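Local coordinates for lactococcal phage P2 ORF15 (Lactococcus phage p2, PDB 2WZP), which belongs to the distal tail (Dit) protein family and probably forms the ring at the end of the phage tail around which the host-binding baseplate is built, at residues E251-V256 with E295-R300; R243-I248 with Q306-N311; W218-E223 with R300-G305; F257-V262 with F289-F294. One frame throughout, in Å; residues are numbered along the deposited sequence.

In the fold
All four contacts lie in the Dit C-terminal domain and stand around one four-stranded antiparallel sheet, ordered 218-220, 305-310, 240-246, 251-257. Contact 2 pairs its two central strands; contact 3 joins the outer strand 218-220 to the start of 305-310, and contact 1 lays a loop along the other outer strand. Centres of contacts 1 and 2, and of 2 and 3, are about 10 Å apart, while the centres of contacts 3 and 4 are about 24 Å apart. Along the chain contact 4 is nested inside contact 1, and contact 1 inside contact 2, whereas contacts 2 and 3 interleave. The 289-305 connection thus follows the sheet from one end to the other, and parts of it also meet another protein of the assembly.

Contact 1: E251-V256 with E295-R300; sequences EYTAIV and ERYRTR
Arg296 and Glu251 form a side-on salt bridge in which two nitrogens meet two oxygens: Arg296 NH1 is 2.8 Å from Glu251 OE1, and Arg296 NE is 2.9 Å from Glu251 OE2. The two flat groups are only 18° from coplanar, and NE reaches the syn lone pair of OE2. Arg296 is bent at chi3 (104°), which turns its guanidinium toward the strand. Val256 CG2 lies over one guanidinium face, offset toward its rim, and Glu251 OE1 has a second cation in Arg243.

Among the hydrogen bonds, Thr253 OG1 donates to Thr299 O at 2.6 Å, in the carbonyl plane. Ala254 N gives a weak bond to Arg296 O, 3.1 Å away with an angle at hydrogen of 124°. A water bridges Arg296 O and Glu251 OE2.

The apolar part is a CH-pi contact: Ile255 CG1 stands 3.9 Å from the centroid of the Tyr297 ring, over one face, while the Tyr297 hydroxyl is bonded to that of Tyr277. A basic side chain of another protein adds a cation-pi contact to Tyr297.

With Tyr297 at the centre of an inverse gamma turn, the loop flanks the outer strand 251-257 through scattered polar grips without extending the sheet as a regular strand.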
loop_
_atom_site.group_PDB
_atom_site.type_symbol
_atom_site.label_atom_id
_atom_site.label_comp_id
_atom_site.label_asym_id
_atom_site.label_seq_id
_atom_site.Cartn_x
_atom_site.Cartn_y
_atom_site.Cartn_z
ATOM N N GLU M 251 20.010 11.142 58.733
ATOM C CA GLU M 251 20.773 10.185 57.936
ATOM C C GLU M 251 19.867 9.103 57.369
ATOM O O GLU M 251 19.049 8.547 58.107
ATOM C CB GLU M 251 21.912 9.590 58.760
ATOM C CG GLU M 251 22.764 8.592 58.013
ATOM C CD GLU M 251 23.740 7.868 58.909
ATOM O OE1 GLU M 251 24.369 8.534 59.761
ATOM O OE2 GLU M 251 23.889 6.637 58.748
ATOM N N TYR M 252 19.989 8.835 56.058
ATOM C CA TYR M 252 19.156 7.833 55.389
ATOM C C TYR M 252 19.980 6.695 54.751
ATOM O O TYR M 252 19.403 5.672 54.389
ATOM C CB TYR M 252 18.195 8.498 54.368
ATOM C CG TYR M 252 18.907 9.160 53.205
ATOM C CD1 TYR M 252 19.197 8.448 52.042
ATOM C CD2 TYR M 252 19.325 10.484 53.281
ATOM C CE1 TYR M 252 19.888 9.040 50.984
ATOM C CE2 TYR M 252 19.999 11.089 52.222
ATOM C CZ TYR M 252 20.286 10.361 51.078
ATOM O OH TYR M 252 20.978 10.935 50.040
ATOM N N THR M 253 21.302 6.903 54.573
ATOM C CA THR M 253 22.279 5.954 54.008
ATOM C C THR M 253 23.720 6.408 54.316
ATOM O O THR M 253 23.958 7.602 54.569
ATOM C CB THR M 253 22.039 5.654 52.500
ATOM O OG1 THR M 253 22.601 4.380 52.198
ATOM C CG2 THR M 253 22.652 6.699 51.558
ATOM N N ALA M 254 24.673 5.448 54.267
ATOM C CA ALA M 254 26.104 5.672 54.511
ATOM C C ALA M 254 26.939 4.481 54.029
ATOM O O ALA M 254 26.495 3.329 54.093
ATOM C CB ALA M 254 26.351 5.888 55.994
ATOM N N ILE M 255 28.154 4.764 53.561
ATOM C CA ILE M 255 29.131 3.767 53.112
ATOM C C ILE M 255 30.296 3.941 54.090
ATOM O O ILE M 255 31.043 4.898 53.958
ATOM C CB ILE M 255 29.529 3.999 51.623
ATOM C CG1 ILE M 255 28.279 3.977 50.710
ATOM C CG2 ILE M 255 30.569 2.975 51.168
ATOM C CD1 ILE M 255 28.398 4.772 49.461
ATOM N N VAL M 256 30.356 3.087 55.145
ATOM C CA VAL M 256 31.332 3.140 56.246
ATOM C C VAL M 256 32.062 1.792 56.341
ATOM O O VAL M 256 31.436 0.739 56.185
ATOM C CB VAL M 256 30.646 3.526 57.599
ATOM C CG1 VAL M 256 31.663 3.759 58.704
ATOM C CG2 VAL M 256 29.760 4.752 57.451
ATOM N N GLU M 295 24.110 -2.585 57.498
ATOM C CA GLU M 295 22.899 -1.990 58.054
ATOM C C GLU M 295 22.781 -0.484 57.758
ATOM O O GLU M 295 21.674 0.013 57.573
ATOM C CB GLU M 295 22.807 -2.236 59.556
ATOM C CG GLU M 295 21.569 -1.602 60.166
ATOM C CD GLU M 295 21.251 -1.957 61.598
ATOM O OE1 GLU M 295 20.213 -1.465 62.102
ATOM O OE2 GLU M 295 22.004 -2.761 62.197
ATOM N N ARG M 296 23.894 0.238 57.734
ATOM C CA ARG M 296 23.890 1.667 57.452
ATOM C C ARG M 296 23.751 1.952 55.972
ATOM O O ARG M 296 23.297 3.038 55.608
ATOM C CB ARG M 296 25.175 2.306 57.966
ATOM C CG ARG M 296 25.041 2.831 59.351
ATOM C CD ARG M 296 26.293 3.557 59.677
ATOM N NE ARG M 296 26.113 5.000 59.629
ATOM C CZ ARG M 296 26.964 5.849 60.184
ATOM N NH1 ARG M 296 26.737 7.151 60.132
ATOM N NH2 ARG M 296 28.048 5.402 60.802
ATOM N N TYR M 297 24.215 1.022 55.119
ATOM C CA TYR M 297 24.101 1.149 53.668
ATOM C C TYR M 297 22.690 0.713 53.306
ATOM O O TYR M 297 22.494 -0.421 52.879
ATOM C CB TYR M 297 25.135 0.255 52.971
ATOM C CG TYR M 297 25.453 0.637 51.545
ATOM C CD1 TYR M 297 24.853 1.735 50.944
ATOM C CD2 TYR M 297 26.401 -0.061 50.816
ATOM C CE1 TYR M 297 25.176 2.118 49.648
ATOM C CE2 TYR M 297 26.749 0.325 49.525
ATOM C CZ TYR M 297 26.127 1.412 48.941
ATOM O OH TYR M 297 26.444 1.781 47.657
ATOM N N ARG M 298 21.704 1.590 53.551
ATOM C CA ARG M 298 20.299 1.299 53.317
ATOM C C ARG M 298 20.008 1.315 51.823
ATOM O O ARG M 298 19.335 0.420 51.316
ATOM C CB ARG M 298 19.394 2.287 54.104
ATOM C CG ARG M 298 17.921 2.429 53.578
ATOM C CD ARG M 298 17.041 1.194 53.842
ATOM N NE ARG M 298 15.755 1.143 53.121
ATOM C CZ ARG M 298 15.576 0.649 51.892
ATOM N NH1 ARG M 298 16.615 0.227 51.175
ATOM N NH2 ARG M 298 14.363 0.607 51.357
ATOM N N THR M 299 20.545 2.316 51.118
ATOM C CA THR M 299 20.298 2.534 49.690
ATOM C C THR M 299 21.474 3.207 48.981
ATOM O O THR M 299 22.346 3.783 49.634
ATOM C CB THR M 299 19.011 3.371 49.526
ATOM O OG1 THR M 299 18.717 3.458 48.137
ATOM C CG2 THR M 299 19.140 4.813 50.112
ATOM N N ARG M 300 21.458 3.172 47.643
ATOM C CA ARG M 300 22.445 3.800 46.755
ATOM C C ARG M 300 21.774 5.043 46.160
ATOM O O ARG M 300 22.447 5.825 45.491
ATOM C CB ARG M 300 22.820 2.844 45.591
ATOM C CG ARG M 300 24.005 1.878 45.816
ATOM C CD ARG M 300 24.399 1.027 44.564
ATOM N NE ARG M 300 23.328 0.087 44.218
ATOM C CZ ARG M 300 22.288 0.386 43.438
ATOM N NH1 ARG M 300 22.213 1.571 42.841
ATOM N NH2 ARG M 300 21.320 -0.503 43.243
HETATM O O HOH W 1 22.280 4.851 57.276
#

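Contact 2: R243-I248 with Q306-N311; sequences RFLDDI and QMELIN
Arg243 and Glu308 sit opposite each other as a hydrogen-bonded antiparallel pair, and their side chains run side by side on the same face. Arg243 CG lies between backbone N and carbonyl carbon (chi1 72°), and the chain then runs extended to NE, a course that carries the guanidinium alongside the Glu308 chain to its carboxylate. Both NE and NH2 of Arg243 reach Glu308 OE2 at 3.2 Å, from the same face of the carboxylate, whose plane is turned 56° from the guanidinium. One oxygen therefore takes both donors, while Arg243 NH1 turns to Glu251. Leu245 CD2 lies over the centre of the guanidinium, and Leu245 CD1 packs 3.4 Å from Glu308 OE1.

On the other face Phe244 and Met307 are the non-hydrogen-bonded pair. Met307 CG, anti to its own backbone nitrogen (chi1 -175°), stands 3.9 Å from the Phe244 ring centroid; Met307 SD lies obliquely at 4.2 Å, a Met-aromatic contact.

These are the sheet's two central strands: 251-257 flanks 240-246, 218-220 flanks 305-310, and Trp218 and Ile220 pack against both Phe244 and Met307.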
loop_
_atom_site.group_PDB
_atom_site.type_symbol
_atom_site.label_atom_id
_atom_site.label_comp_id
_atom_site.label_asym_id
_atom_site.label_seq_id
_atom_site.Cartn_x
_atom_site.Cartn_y
_atom_site.Cartn_z
ATOM N N ARG M 243 28.519 9.709 55.016
ATOM C CA ARG M 243 27.086 9.575 55.314
ATOM C C ARG M 243 26.251 10.584 54.551
ATOM O O ARG M 243 26.742 11.669 54.218
ATOM C CB ARG M 243 26.773 9.594 56.808
ATOM C CG ARG M 243 26.927 10.935 57.497
ATOM C CD ARG M 243 26.677 10.708 58.955
ATOM N NE ARG M 243 26.485 11.955 59.678
ATOM C CZ ARG M 243 25.509 12.179 60.543
ATOM N NH1 ARG M 243 24.606 11.239 60.796
ATOM N NH2 ARG M 243 25.428 13.340 61.170
ATOM N N PHE M 244 24.990 10.226 54.273
ATOM C CA PHE M 244 24.079 11.054 53.505
ATOM C C PHE M 244 22.914 11.408 54.366
ATOM O O PHE M 244 22.330 10.539 55.009
ATOM C CB PHE M 244 23.614 10.323 52.232
ATOM C CG PHE M 244 24.700 10.185 51.191
ATOM C CD1 PHE M 244 24.839 11.132 50.184
ATOM C CD2 PHE M 244 25.594 9.120 51.231
ATOM C CE1 PHE M 244 25.864 11.023 49.244
ATOM C CE2 PHE M 244 26.632 9.024 50.306
ATOM C CZ PHE M 244 26.762 9.976 49.317
ATOM N N LEU M 245 22.565 12.692 54.359
ATOM C CA LEU M 245 21.473 13.267 55.129
ATOM C C LEU M 245 20.432 13.866 54.196
ATOM O O LEU M 245 20.792 14.505 53.210
ATOM C CB LEU M 245 22.018 14.375 56.059
ATOM C CG LEU M 245 23.333 14.146 56.835
ATOM C CD1 LEU M 245 23.709 15.391 57.549
ATOM C CD2 LEU M 245 23.195 13.061 57.897
ATOM N N ASP M 246 19.146 13.700 54.528
ATOM C CA ASP M 246 18.036 14.265 53.755
ATOM C C ASP M 246 17.878 15.775 54.023
ATOM O O ASP M 246 18.642 16.344 54.812
ATOM C CB ASP M 246 16.725 13.489 54.013
ATOM C CG ASP M 246 16.168 13.531 55.435
ATOM O OD1 ASP M 246 15.213 12.769 55.721
ATOM O OD2 ASP M 246 16.657 14.357 56.250
ATOM N N ASP M 247 16.896 16.421 53.367
ATOM C CA ASP M 247 16.646 17.857 53.506
ATOM C C ASP M 247 16.371 18.342 54.934
ATOM O O ASP M 247 16.711 19.485 55.246
ATOM C CB ASP M 247 15.619 18.377 52.493
ATOM C CG ASP M 247 14.312 17.616 52.423
ATOM O OD1 ASP M 247 13.673 17.638 51.347
ATOM O OD2 ASP M 247 13.959 16.934 53.419
ATOM N N ILE M 248 15.862 17.456 55.816
ATOM C CA ILE M 248 15.605 17.771 57.229
ATOM C C ILE M 248 16.752 17.358 58.178
ATOM O O ILE M 248 16.576 17.375 59.405
ATOM C CB ILE M 248 14.190 17.339 57.705
ATOM C CG1 ILE M 248 14.045 15.805 57.776
ATOM C CG2 ILE M 248 13.116 17.961 56.813
ATOM C CD1 ILE M 248 12.705 15.268 58.342
ATOM N N GLN M 306 22.581 16.585 52.106
ATOM C CA GLN M 306 24.042 16.718 52.126
ATOM C C GLN M 306 24.812 15.494 52.528
ATOM O O GLN M 306 24.310 14.667 53.294
ATOM C CB GLN M 306 24.496 17.916 52.960
ATOM C CG GLN M 306 24.051 17.926 54.395
ATOM C CD GLN M 306 24.237 19.293 55.004
ATOM O OE1 GLN M 306 24.489 19.410 56.213
ATOM N NE2 GLN M 306 24.122 20.353 54.186
ATOM N N MET M 307 26.057 15.402 52.025
ATOM C CA MET M 307 26.964 14.326 52.392
ATOM C C MET M 307 28.036 14.857 53.362
ATOM O O MET M 307 28.669 15.892 53.109
ATOM C CB MET M 307 27.630 13.651 51.175
ATOM C CG MET M 307 28.462 12.462 51.543
ATOM S SD MET M 307 29.466 11.946 50.175
ATOM C CE MET M 307 30.917 12.970 50.423
ATOM N N GLU M 308 28.238 14.112 54.455
ATOM C CA GLU M 308 29.261 14.416 55.431
ATOM C C GLU M 308 30.293 13.319 55.387
ATOM O O GLU M 308 29.991 12.192 54.993
ATOM C CB GLU M 308 28.656 14.523 56.839
ATOM C CG GLU M 308 27.762 15.747 57.017
ATOM C CD GLU M 308 27.187 15.915 58.405
ATOM O OE1 GLU M 308 26.546 16.962 58.660
ATOM O OE2 GLU M 308 27.351 14.983 59.231
ATOM N N LEU M 309 31.526 13.654 55.749
ATOM C CA LEU M 309 32.620 12.702 55.819
ATOM C C LEU M 309 32.579 12.030 57.194
ATOM O O LEU M 309 32.079 12.617 58.152
ATOM C CB LEU M 309 33.967 13.418 55.653
ATOM C CG LEU M 309 34.187 14.330 54.451
ATOM C CD1 LEU M 309 35.616 14.892 54.457
ATOM C CD2 LEU M 309 33.880 13.624 53.131
ATOM N N ILE M 310 33.050 10.790 57.284
ATOM C CA ILE M 310 33.160 10.080 58.556
ATOM C C ILE M 310 34.622 9.726 58.712
ATOM O O ILE M 310 35.141 8.893 57.954
ATOM C CB ILE M 310 32.230 8.852 58.732
ATOM C CG1 ILE M 310 30.745 9.284 58.693
ATOM C CG2 ILE M 310 32.588 8.104 60.056
ATOM C CD1 ILE M 310 29.870 8.288 58.451
ATOM N N ASN M 311 35.296 10.415 59.655
ATOM C CA ASN M 311 36.694 10.207 59.988
ATOM C C ASN M 311 37.604 10.290 58.763
ATOM O O ASN M 311 38.478 9.451 58.577
ATOM C CB ASN M 311 36.866 8.904 60.786
ATOM C CG ASN M 311 38.252 8.633 61.233
ATOM O OD1 ASN M 311 39.017 9.553 61.506
ATOM N ND2 ASN M 311 38.628 7.367 61.245
#

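Contact 3: W218-E223 with R300-G305; sequences WDIKEE and RIIEKG
Ile220 and Gly305 make an antiparallel bridge that helps join the short outer strand 218-220 to the start of strand 305-310; a backbone bond between Trp218 and Met307 is the other link. The bridge is a hydrogen-bonded pair with a bond in each direction. Ile220 N reaches Gly305 O at 2.8 Å with an angle at hydrogen of 140°, and the return bond from Gly305 N to Ile220 O is longer, 3.1 Å, but straighter at 166°. Gly305 has a backbone conformation accessible mainly to glycine, and Lys304 CA comes to 3.4 Å from the same Ile220 O.

The bridge lies at the entry to the strand, where the chain of 302-305 runs nearly at right angles to 218-221 and does not lie alongside it. Before the bridge, the loop and strand meet through the side chain of Ile220, which packs on Ile302 and on the Glu303 carbonyl. Ile220 CD1 touches Ile302 CG2 at 3.9 Å, the two side chains crossing at about a right angle, and Ile220 CG2, anti to its backbone nitrogen, is directed at Glu303 O, 3.4 Å away. Ile220 CG1 in turn lies over the centre of the Trp218 ring. Together with Phe244, and with Ile224 and Phe227 of strand 224-233 touching Ile302, this is consistent with an apolar layer between the four-stranded sheet and the six-stranded one.

On the outer side the extended Lys304 chain runs past the backbone of Lys221, with Lys304 CE 3.4 Å from Lys221 O. Lys221 NZ meanwhile curls back to Asp219 OD1, a salt bridge of 2.7 Å.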
loop_
_atom_site.group_PDB
_atom_site.type_symbol
_atom_site.label_atom_id
_atom_site.label_comp_id
_atom_site.label_asym_id
_atom_site.label_seq_id
_atom_site.Cartn_x
_atom_site.Cartn_y
_atom_site.Cartn_z
ATOM N N TRP M 218 29.166 17.816 50.723
ATOM C CA TRP M 218 28.547 17.836 49.416
ATOM C C TRP M 218 27.137 18.336 49.632
ATOM O O TRP M 218 26.382 17.734 50.389
ATOM C CB TRP M 218 28.522 16.419 48.825
ATOM C CG TRP M 218 27.974 16.297 47.436
ATOM C CD1 TRP M 218 27.632 17.309 46.581
ATOM C CD2 TRP M 218 27.739 15.072 46.722
ATOM N NE1 TRP M 218 27.156 16.789 45.399
ATOM C CE2 TRP M 218 27.215 15.418 45.458
ATOM C CE3 TRP M 218 27.906 13.707 47.037
ATOM C CZ2 TRP M 218 26.839 14.449 44.518
ATOM C CZ3 TRP M 218 27.559 12.748 46.090
ATOM C CH2 TRP M 218 27.028 13.120 44.853
ATOM N N ASP M 219 26.794 19.450 48.988
ATOM C CA ASP M 219 25.454 20.020 49.045
ATOM C C ASP M 219 24.714 19.462 47.826
ATOM O O ASP M 219 24.961 19.871 46.679
ATOM C CB ASP M 219 25.519 21.553 49.066
ATOM C CG ASP M 219 24.179 22.247 49.055
ATOM O OD1 ASP M 219 23.243 21.758 49.742
ATOM O OD2 ASP M 219 24.064 23.289 48.384
ATOM N N ILE M 220 23.903 18.425 48.078
ATOM C CA ILE M 220 23.208 17.707 47.026
ATOM C C ILE M 220 21.911 18.408 46.675
ATOM O O ILE M 220 21.010 18.493 47.511
ATOM C CB ILE M 220 23.062 16.209 47.375
ATOM C CG1 ILE M 220 24.434 15.601 47.717
ATOM C CG2 ILE M 220 22.369 15.431 46.232
ATOM C CD1 ILE M 220 24.398 14.545 48.757
ATOM N N LYS M 221 21.839 18.951 45.442
ATOM C CA LYS M 221 20.686 19.695 44.939
ATOM C C LYS M 221 20.087 19.034 43.701
ATOM O O LYS M 221 18.948 19.338 43.343
ATOM C CB LYS M 221 21.060 21.165 44.633
ATOM C CG LYS M 221 21.940 21.867 45.676
ATOM C CD LYS M 221 21.338 23.136 46.328
ATOM C CE LYS M 221 20.314 22.920 47.440
ATOM N NZ LYS M 221 20.780 22.080 48.577
ATOM N N GLU M 222 20.842 18.140 43.035
ATOM C CA GLU M 222 20.422 17.517 41.767
ATOM C C GLU M 222 20.422 16.003 41.787
ATOM O O GLU M 222 20.985 15.390 42.695
ATOM C CB GLU M 222 21.345 17.993 40.628
ATOM C CG GLU M 222 21.619 19.495 40.601
ATOM C CD GLU M 222 20.667 20.407 39.841
ATOM O OE1 GLU M 222 19.450 20.108 39.761
ATOM O OE2 GLU M 222 21.151 21.432 39.300
ATOM N N GLU M 223 19.817 15.385 40.734
ATOM C CA GLU M 223 19.807 13.932 40.523
ATOM C C GLU M 223 21.190 13.489 40.020
ATOM O O GLU M 223 21.842 14.229 39.261
ATOM C CB GLU M 223 18.794 13.571 39.457
ATOM C CG GLU M 223 17.496 13.051 40.013
ATOM C CD GLU M 223 16.638 12.469 38.910
ATOM O OE1 GLU M 223 15.960 13.258 38.215
ATOM O OE2 GLU M 223 16.700 11.238 38.694
ATOM N N ARG M 300 21.458 3.172 47.643
ATOM C CA ARG M 300 22.445 3.800 46.755
ATOM C C ARG M 300 21.774 5.043 46.160
ATOM O O ARG M 300 22.447 5.825 45.491
ATOM C CB ARG M 300 22.820 2.844 45.591
ATOM C CG ARG M 300 24.005 1.878 45.816
ATOM C CD ARG M 300 24.399 1.027 44.564
ATOM N NE ARG M 300 23.328 0.087 44.218
ATOM C CZ ARG M 300 22.288 0.386 43.438
ATOM N NH1 ARG M 300 22.213 1.571 42.841
ATOM N NH2 ARG M 300 21.320 -0.503 43.243
ATOM N N ILE M 301 20.445 5.200 46.363
ATOM C CA ILE M 301 19.639 6.300 45.832
ATOM C C ILE M 301 19.890 7.562 46.675
ATOM O O ILE M 301 19.394 7.694 47.805
ATOM C CB ILE M 301 18.106 5.960 45.709
ATOM C CG1 ILE M 301 17.774 4.601 45.043
ATOM C CG2 ILE M 301 17.327 7.093 45.065
ATOM C CD1 ILE M 301 18.627 4.158 43.743
ATOM N N ILE M 302 20.652 8.487 46.097
ATOM C CA ILE M 302 21.052 9.731 46.737
ATOM C C ILE M 302 19.981 10.814 46.579
ATOM O O ILE M 302 19.653 11.229 45.460
ATOM C CB ILE M 302 22.476 10.175 46.284
ATOM C CG1 ILE M 302 23.550 9.048 46.432
ATOM C CG2 ILE M 302 22.903 11.470 46.918
ATOM C CD1 ILE M 302 23.618 8.173 47.751
ATOM N N GLU M 303 19.454 11.268 47.719
ATOM C CA GLU M 303 18.427 12.295 47.810
ATOM C C GLU M 303 19.067 13.664 47.997
ATOM O O GLU M 303 20.244 13.776 48.363
ATOM C CB GLU M 303 17.502 12.019 49.022
ATOM C CG GLU M 303 16.707 10.725 48.980
ATOM C CD GLU M 303 15.794 10.532 47.778
ATOM O OE1 GLU M 303 15.804 9.416 47.206
ATOM O OE2 GLU M 303 15.073 11.488 47.406
ATOM N N LYS M 304 18.257 14.709 47.814
ATOM C CA LYS M 304 18.653 16.088 48.085
ATOM C C LYS M 304 18.911 16.193 49.583
ATOM O O LYS M 304 18.236 15.557 50.395
ATOM C CB LYS M 304 17.560 17.081 47.651
ATOM C CG LYS M 304 17.466 17.244 46.127
ATOM C CD LYS M 304 16.381 18.239 45.720
ATOM C CE LYS M 304 15.975 18.067 44.267
ATOM N NZ LYS M 304 14.796 18.905 43.907
ATOM N N GLY M 305 19.934 16.938 49.922
ATOM C CA GLY M 305 20.377 17.126 51.289
ATOM C C GLY M 305 21.862 17.330 51.269
ATOM O O GLY M 305 22.369 18.119 50.456
HETATM O O HOH W 2 19.392 14.001 44.108
#

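Contact 4: F257-V262 with F289-F294; sequences FKTEQV and FPVMDF
Phe257 and Met292 make the close-packed part of this contact. Their side chains lie side by side and point the same way, with Met292 CE 3.7 Å from Phe257 CE1. Met292 is extended through its first two torsions and bent at chi3 (-36°), which puts the methyl obliquely beside the ring; Met292 SD is 5.2 Å from the ring centroid, a Met-aromatic contact that is likewise oblique. Both residues are buried, and Tyr277 touches each of them.

Val291 still packs on the Lys258 carbonyl, with Val291 CG2 3.4 Å from Lys258 O, and its CG1 meets Thr259 CG2 at 4.0 Å. Lys258 N gives Val291 O a bond that is straight but weak at 3.3 Å. The loose side begins at the exposed Lys258 side chain, which turns its NZ back to Thr259 O, 2.9 Å away; beyond it Glu260 and Gln261 are poorly ordered.

A single backbone bridge, Phe257 with Met292, lies at the end of strand 251-257. With Phe257 also resting on Ile266 and Ile268, the inner side is consistent with sheet-on-sheet packing of a beta-sandwich.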
loop_
_atom_site.group_PDB
_atom_site.type_symbol
_atom_site.label_atom_id
_atom_site.label_comp_id
_atom_site.label_asym_id
_atom_site.label_seq_id
_atom_site.Cartn_x
_atom_site.Cartn_y
_atom_site.Cartn_z
ATOM N N PHE M 257 33.371 1.837 56.653
ATOM C CA PHE M 257 34.223 0.659 56.755
ATOM C C PHE M 257 35.010 0.621 58.055
ATOM O O PHE M 257 35.438 1.660 58.545
ATOM C CB PHE M 257 35.253 0.676 55.600
ATOM C CG PHE M 257 34.647 0.799 54.219
ATOM C CD1 PHE M 257 34.182 -0.328 53.542
ATOM C CD2 PHE M 257 34.535 2.045 53.596
ATOM C CE1 PHE M 257 33.614 -0.209 52.282
ATOM C CE2 PHE M 257 33.967 2.155 52.323
ATOM C CZ PHE M 257 33.529 1.028 51.674
ATOM N N LYS M 258 35.301 -0.599 58.539
ATOM C CA LYS M 258 36.177 -0.840 59.678
ATOM C C LYS M 258 37.185 -1.913 59.295
ATOM O O LYS M 258 36.910 -3.111 59.393
ATOM C CB LYS M 258 35.423 -1.166 60.981
ATOM C CG LYS M 258 36.335 -1.251 62.214
ATOM C CD LYS M 258 37.205 0.018 62.450
ATOM C CE LYS M 258 38.204 -0.212 63.546
ATOM N NZ LYS M 258 39.430 -0.900 63.061
ATOM N N THR M 259 38.360 -1.454 58.846
ATOM C CA THR M 259 39.489 -2.290 58.435
ATOM C C THR M 259 40.382 -2.686 59.602
ATOM O O THR M 259 40.501 -1.946 60.573
ATOM C CB THR M 259 40.290 -1.598 57.330
ATOM O OG1 THR M 259 40.723 -0.318 57.790
ATOM C CG2 THR M 259 39.489 -1.418 56.069
ATOM N N GLU M 260 41.015 -3.853 59.501
ATOM C CA GLU M 260 41.954 -4.347 60.497
ATOM C C GLU M 260 43.227 -3.479 60.490
ATOM O O GLU M 260 43.742 -3.140 61.557
ATOM C CB GLU M 260 42.306 -5.814 60.204
ATOM C CG GLU M 260 42.620 -6.626 61.455
ATOM C CD GLU M 260 41.425 -6.878 62.360
ATOM O OE1 GLU M 260 40.708 -7.877 62.120
ATOM O OE2 GLU M 260 41.181 -6.060 63.280
ATOM N N GLN M 261 43.703 -3.101 59.273
ATOM C CA GLN M 261 44.891 -2.272 59.039
ATOM C C GLN M 261 44.533 -0.926 58.429
ATOM O O GLN M 261 43.610 -0.841 57.628
ATOM C CB GLN M 261 45.856 -2.979 58.067
ATOM C CG GLN M 261 46.534 -4.235 58.607
ATOM C CD GLN M 261 47.581 -4.782 57.663
ATOM O OE1 GLN M 261 47.875 -4.226 56.599
ATOM N NE2 GLN M 261 48.186 -5.891 58.040
ATOM N N VAL M 262 45.326 0.103 58.739
ATOM C CA VAL M 262 45.176 1.450 58.177
ATOM C C VAL M 262 45.408 1.396 56.653
ATOM O O VAL M 262 46.350 0.768 56.201
ATOM C CB VAL M 262 46.114 2.476 58.891
ATOM C CG1 VAL M 262 45.954 3.880 58.317
ATOM C CG2 VAL M 262 45.821 2.511 60.378
ATOM N N PHE M 289 34.444 -4.513 50.823
ATOM C CA PHE M 289 33.020 -4.811 50.904
ATOM C C PHE M 289 32.684 -5.687 52.120
ATOM O O PHE M 289 31.793 -5.285 52.882
ATOM C CB PHE M 289 32.476 -5.414 49.602
ATOM C CG PHE M 289 31.010 -5.794 49.689
ATOM C CD1 PHE M 289 30.017 -4.889 49.333
ATOM C CD2 PHE M 289 30.622 -7.058 50.129
ATOM C CE1 PHE M 289 28.664 -5.240 49.420
ATOM C CE2 PHE M 289 29.270 -7.388 50.246
ATOM C CZ PHE M 289 28.302 -6.484 49.868
ATOM N N PRO M 290 33.384 -6.833 52.382
ATOM C CA PRO M 290 33.040 -7.661 53.565
ATOM C C PRO M 290 33.098 -6.933 54.910
ATOM O O PRO M 290 32.612 -7.418 55.932
ATOM C CB PRO M 290 34.118 -8.751 53.534
ATOM C CG PRO M 290 34.451 -8.892 52.120
ATOM C CD PRO M 290 34.444 -7.497 51.592
ATOM N N VAL M 291 33.666 -5.750 54.891
ATOM C CA VAL M 291 33.940 -4.993 56.088
ATOM C C VAL M 291 33.142 -3.695 56.236
ATOM O O VAL M 291 33.325 -2.922 57.190
ATOM C CB VAL M 291 35.483 -4.952 56.198
ATOM C CG1 VAL M 291 36.093 -3.558 56.062
ATOM C CG2 VAL M 291 35.977 -5.740 57.401
ATOM N N MET M 292 32.160 -3.540 55.342
ATOM C CA MET M 292 31.219 -2.427 55.312
ATOM C C MET M 292 30.098 -2.626 56.322
ATOM O O MET M 292 29.721 -3.766 56.609
ATOM C CB MET M 292 30.587 -2.317 53.926
ATOM C CG MET M 292 29.876 -1.004 53.724
ATOM S SD MET M 292 29.171 -0.744 52.091
ATOM C CE MET M 292 30.365 -1.513 51.082
ATOM N N ASP M 293 29.546 -1.505 56.833
ATOM C CA ASP M 293 28.403 -1.504 57.734
ATOM C C ASP M 293 27.157 -1.627 56.855
ATOM O O ASP M 293 26.549 -0.623 56.469
ATOM C CB ASP M 293 28.368 -0.237 58.611
ATOM C CG ASP M 293 27.349 -0.244 59.746
ATOM O OD1 ASP M 293 27.413 0.650 60.602
ATOM O OD2 ASP M 293 26.480 -1.134 59.769
ATOM N N PHE M 294 26.799 -2.871 56.531
ATOM C CA PHE M 294 25.663 -3.220 55.686
ATOM C C PHE M 294 24.350 -2.610 56.169
ATOM O O PHE M 294 23.584 -2.106 55.343
ATOM C CB PHE M 294 25.570 -4.757 55.536
ATOM C CG PHE M 294 26.872 -5.416 55.085
ATOM C CD1 PHE M 294 27.405 -5.162 53.819
ATOM C CD2 PHE M 294 27.556 -6.288 55.922
ATOM C CE1 PHE M 294 28.602 -5.773 53.404
ATOM C CE2 PHE M 294 28.764 -6.874 55.516
ATOM C CZ PHE M 294 29.268 -6.628 54.251
#